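Local coordinates for CoA-binding domain-containing protein (PDB 1IUK) that probably binds coenzyme A through a Rossmann-like domain, although its cellular role is not established, at residues A[21-30]-A[51-59]. Residues are numbered along the deposited sequence; the frame is centred on the assembly and turned at random.
Sequences AHKDPSRPAH and QGEELFGEE
Phe56 turns the edge of its ring onto the face of His30. The centroids are 5.0 Å apart and the planes meet at 53°, an inclined edge-to-face pair. Phe56 CE1 sits over the centre of the imidazole. Phe56 CE1 also lies 3.3 Å from His30 O, and Ala29 O sits at the ring edge, near CZ.

Aliphatic contacts flank the ring pair. Leu55 spreads its two methyls over different parts of the loop. Leu55 CD1 packs on Ala21 CB at 4.0 Å and faces the carbonyl of His22. Leu55 CD2 presses on Lys23 CG at 3.4 Å, tighter than usual for two carbons, and also reaches the edge of His30. The bent Lys23 chain curls its methylenes round this methyl. Ala21 CB also meets the Phe56 edge at CE2. Pro45 and Val43 of strand 42-46 back Leu55 and Phe56.

Polar bonds shape each side separately. His30 ND1 donates to His22 O at 2.6 Å, nearly in the imidazole plane. CG stands anti to the backbone N of His30 (chi1 -177°), which brings the ring to the His22 carbonyl and sets one face toward Phe56. Asp24 OD2 accepts from Ser26 N in an Asx turn, and its OD1 pairs with Arg27 NE. On the other side, a type I' turn from Leu55 to Glu58 joins the two short antiparallel strands.

A leucine at His30 would probably leave His22 O without this donor and Phe56 without its aromatic face, so the loop could shift.

The contact thus joins the loop after strand 15-19, leading into helix 28-38 of the Rossmann-like domain, to the hairpin beyond strand 42-46. No hydrogen bond crosses it. Lys23 NZ and Glu53 OE2, 6.6 Å apart, add at most a long-range attraction. Cohesion between the segments therefore rests mainly on apolar and aromatic packing.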
loop_
_atom_site.group_PDB
_atom_site.type_symbol
_atom_site.label_atom_id
_atom_site.label_comp_id
_atom_site.label_asym_id
_atom_site.label_seq_id
_atom_site.Cartn_x
_atom_site.Cartn_y
_atom_site.Cartn_z
ATOM N N ALA A 21 5.929 0.072 -6.248
ATOM C CA ALA A 21 5.304 -0.648 -7.367
ATOM C C ALA A 21 6.367 -1.062 -8.368
ATOM O O ALA A 21 7.227 -0.256 -8.719
ATOM C CB ALA A 21 4.288 0.243 -8.051
ATOM N N HIS A 22 6.292 -2.304 -8.851
ATOM C CA HIS A 22 7.297 -2.809 -9.784
ATOM C C HIS A 22 6.745 -3.232 -11.143
ATOM O O HIS A 22 5.599 -3.650 -11.255
ATOM C CB HIS A 22 8.043 -3.980 -9.149
ATOM C CG HIS A 22 9.426 -4.167 -9.690
ATOM N ND1 HIS A 22 10.558 -3.889 -8.955
ATOM C CD2 HIS A 22 9.858 -4.567 -10.908
ATOM C CE1 HIS A 22 11.629 -4.109 -9.695
ATOM N NE2 HIS A 22 11.231 -4.521 -10.886
ATOM N N LYS A 23 7.581 -3.116 -12.170
ATOM C CA LYS A 23 7.210 -3.475 -13.534
ATOM C C LYS A 23 7.411 -4.977 -13.807
ATOM O O LYS A 23 6.666 -5.583 -14.580
ATOM C CB LYS A 23 8.052 -2.659 -14.521
ATOM C CG LYS A 23 7.292 -2.158 -15.725
ATOM C CD LYS A 23 6.912 -3.310 -16.638
ATOM C CE LYS A 23 5.428 -3.668 -16.513
ATOM N NZ LYS A 23 5.190 -5.145 -16.504
ATOM N N ASP A 24 8.420 -5.576 -13.182
ATOM C CA ASP A 24 8.698 -7.001 -13.383
ATOM C C ASP A 24 7.543 -7.844 -12.854
ATOM O O ASP A 24 7.215 -7.793 -11.671
ATOM C CB ASP A 24 10.016 -7.387 -12.685
ATOM C CG ASP A 24 10.392 -8.854 -12.889
ATOM O OD1 ASP A 24 11.507 -9.250 -12.478
ATOM O OD2 ASP A 24 9.573 -9.614 -13.454
ATOM N N PRO A 25 6.922 -8.655 -13.729
ATOM C CA PRO A 25 5.793 -9.514 -13.355
ATOM C C PRO A 25 6.003 -10.487 -12.198
ATOM O O PRO A 25 5.062 -10.809 -11.461
ATOM C CB PRO A 25 5.455 -10.244 -14.655
ATOM C CG PRO A 25 6.042 -9.426 -15.733
ATOM C CD PRO A 25 7.265 -8.791 -15.156
ATOM N N SER A 26 7.227 -10.962 -12.032
ATOM C CA SER A 26 7.508 -11.921 -10.976
ATOM C C SER A 26 7.582 -11.335 -9.572
ATOM O O SER A 26 7.553 -12.090 -8.600
ATOM C CB SER A 26 8.818 -12.632 -11.270
ATOM O OG SER A 26 9.894 -11.734 -11.083
ATOM N N ARG A 27 7.693 -10.008 -9.461
ATOM C CA ARG A 27 7.791 -9.364 -8.150
ATOM C C ARG A 27 6.444 -9.149 -7.464
ATOM O O ARG A 27 5.469 -8.738 -8.103
ATOM C CB ARG A 27 8.498 -8.002 -8.258
ATOM C CG ARG A 27 9.653 -7.956 -9.244
ATOM C CD ARG A 27 10.829 -8.783 -8.756
ATOM N NE ARG A 27 11.972 -8.685 -9.654
ATOM C CZ ARG A 27 13.004 -7.877 -9.456
ATOM N NH1 ARG A 27 14.006 -7.847 -10.324
ATOM N NH2 ARG A 27 13.025 -7.097 -8.389
ATOM N N PRO A 28 6.378 -9.438 -6.154
ATOM C CA PRO A 28 5.151 -9.269 -5.367
ATOM C C PRO A 28 4.600 -7.860 -5.534
ATOM O O PRO A 28 3.390 -7.652 -5.520
ATOM C CB PRO A 28 5.602 -9.540 -3.941
ATOM C CG PRO A 28 6.774 -10.442 -4.095
ATOM C CD PRO A 28 7.471 -9.989 -5.341
ATOM N N ALA A 29 5.514 -6.903 -5.688
ATOM C CA ALA A 29 5.174 -5.496 -5.872
ATOM C C ALA A 29 4.512 -5.292 -7.225
ATOM O O ALA A 29 4.143 -4.175 -7.590
ATOM C CB ALA A 29 6.431 -4.623 -5.762
ATOM N N HIS A 30 4.392 -6.367 -7.998
ATOM C CA HIS A 30 3.716 -6.246 -9.272
ATOM C C HIS A 30 2.497 -7.149 -9.270
ATOM O O HIS A 30 1.390 -6.702 -9.576
ATOM C CB HIS A 30 4.606 -6.636 -10.447
ATOM C CG HIS A 30 3.940 -6.434 -11.768
ATOM N ND1 HIS A 30 4.133 -5.305 -12.531
ATOM C CD2 HIS A 30 3.001 -7.166 -12.411
ATOM C CE1 HIS A 30 3.341 -5.347 -13.588
ATOM N NE2 HIS A 30 2.643 -6.467 -13.539
ATOM N N GLN A 51 8.913 5.954 -12.739
ATOM C CA GLN A 51 8.144 7.165 -12.967
ATOM C C GLN A 51 7.765 7.324 -14.442
ATOM O O GLN A 51 8.616 7.250 -15.327
ATOM C CB GLN A 51 8.937 8.387 -12.488
ATOM C CG GLN A 51 8.153 9.682 -12.561
ATOM C CD GLN A 51 8.235 10.352 -13.926
ATOM O OE1 GLN A 51 7.216 10.803 -14.476
ATOM N NE2 GLN A 51 9.444 10.427 -14.480
ATOM N N GLY A 52 6.475 7.526 -14.694
ATOM C CA GLY A 52 5.994 7.714 -16.052
ATOM C C GLY A 52 5.558 6.442 -16.760
ATOM O O GLY A 52 4.797 6.490 -17.719
ATOM N N GLU A 53 6.041 5.299 -16.304
ATOM C CA GLU A 53 5.676 4.040 -16.938
ATOM C C GLU A 53 4.281 3.609 -16.513
ATOM O O GLU A 53 3.903 3.750 -15.347
ATOM C CB GLU A 53 6.687 2.958 -16.565
ATOM C CG GLU A 53 7.911 2.906 -17.461
ATOM C CD GLU A 53 8.773 1.687 -17.174
ATOM O OE1 GLU A 53 9.891 1.865 -16.632
ATOM O OE2 GLU A 53 8.329 0.553 -17.485
ATOM N N GLU A 54 3.505 3.080 -17.450
ATOM C CA GLU A 54 2.158 2.642 -17.111
ATOM C C GLU A 54 2.178 1.319 -16.356
ATOM O O GLU A 54 2.642 0.296 -16.874
ATOM C CB GLU A 54 1.311 2.505 -18.372
ATOM C CG GLU A 54 -0.185 2.563 -18.126
ATOM C CD GLU A 54 -0.967 1.743 -19.140
ATOM O OE1 GLU A 54 -1.844 0.955 -18.723
ATOM O OE2 GLU A 54 -0.707 1.883 -20.357
ATOM N N LEU A 55 1.687 1.344 -15.121
ATOM C CA LEU A 55 1.634 0.142 -14.310
ATOM C C LEU A 55 0.213 0.005 -13.810
ATOM O O LEU A 55 -0.367 0.963 -13.309
ATOM C CB LEU A 55 2.598 0.234 -13.119
ATOM C CG LEU A 55 4.108 0.056 -13.355
ATOM C CD1 LEU A 55 4.812 -0.057 -12.028
ATOM C CD2 LEU A 55 4.379 -1.184 -14.171
ATOM N N PHE A 56 -0.357 -1.182 -13.968
ATOM C CA PHE A 56 -1.718 -1.440 -13.515
ATOM C C PHE A 56 -2.735 -0.494 -14.139
ATOM O O PHE A 56 -3.711 -0.111 -13.495
ATOM C CB PHE A 56 -1.772 -1.352 -11.990
ATOM C CG PHE A 56 -0.590 -1.982 -11.321
ATOM C CD1 PHE A 56 -0.196 -3.276 -11.658
ATOM C CD2 PHE A 56 0.175 -1.265 -10.409
ATOM C CE1 PHE A 56 0.940 -3.843 -11.110
ATOM C CE2 PHE A 56 1.319 -1.821 -9.850
ATOM C CZ PHE A 56 1.706 -3.113 -10.201
ATOM N N GLY A 57 -2.499 -0.125 -15.396
ATOM C CA GLY A 57 -3.412 0.763 -16.098
ATOM C C GLY A 57 -3.250 2.229 -15.750
ATOM O O GLY A 57 -3.945 3.085 -16.298
ATOM N N GLU A 58 -2.324 2.523 -14.843
ATOM C CA GLU A 58 -2.081 3.897 -14.416
ATOM C C GLU A 58 -0.615 4.288 -14.581
ATOM O O GLU A 58 0.274 3.434 -14.536
ATOM C CB GLU A 58 -2.479 4.059 -12.947
ATOM C CG GLU A 58 -3.967 3.930 -12.687
ATOM C CD GLU A 58 -4.790 5.003 -13.397
ATOM O OE1 GLU A 58 -4.210 5.864 -14.092
ATOM O OE2 GLU A 58 -6.027 4.984 -13.264
ATOM N N GLU A 59 -0.360 5.578 -14.772
ATOM C CA GLU A 59 1.015 6.043 -14.902
ATOM C C GLU A 59 1.622 6.128 -13.506
ATOM O O GLU A 59 1.038 6.728 -12.603
ATOM C CB GLU A 59 1.057 7.420 -15.565
ATOM C CG GLU A 59 2.460 7.986 -15.763
ATOM C CD GLU A 59 2.507 9.096 -16.809
ATOM O OE1 GLU A 59 2.299 8.794 -18.010
ATOM O OE2 GLU A 59 2.752 10.264 -16.429
#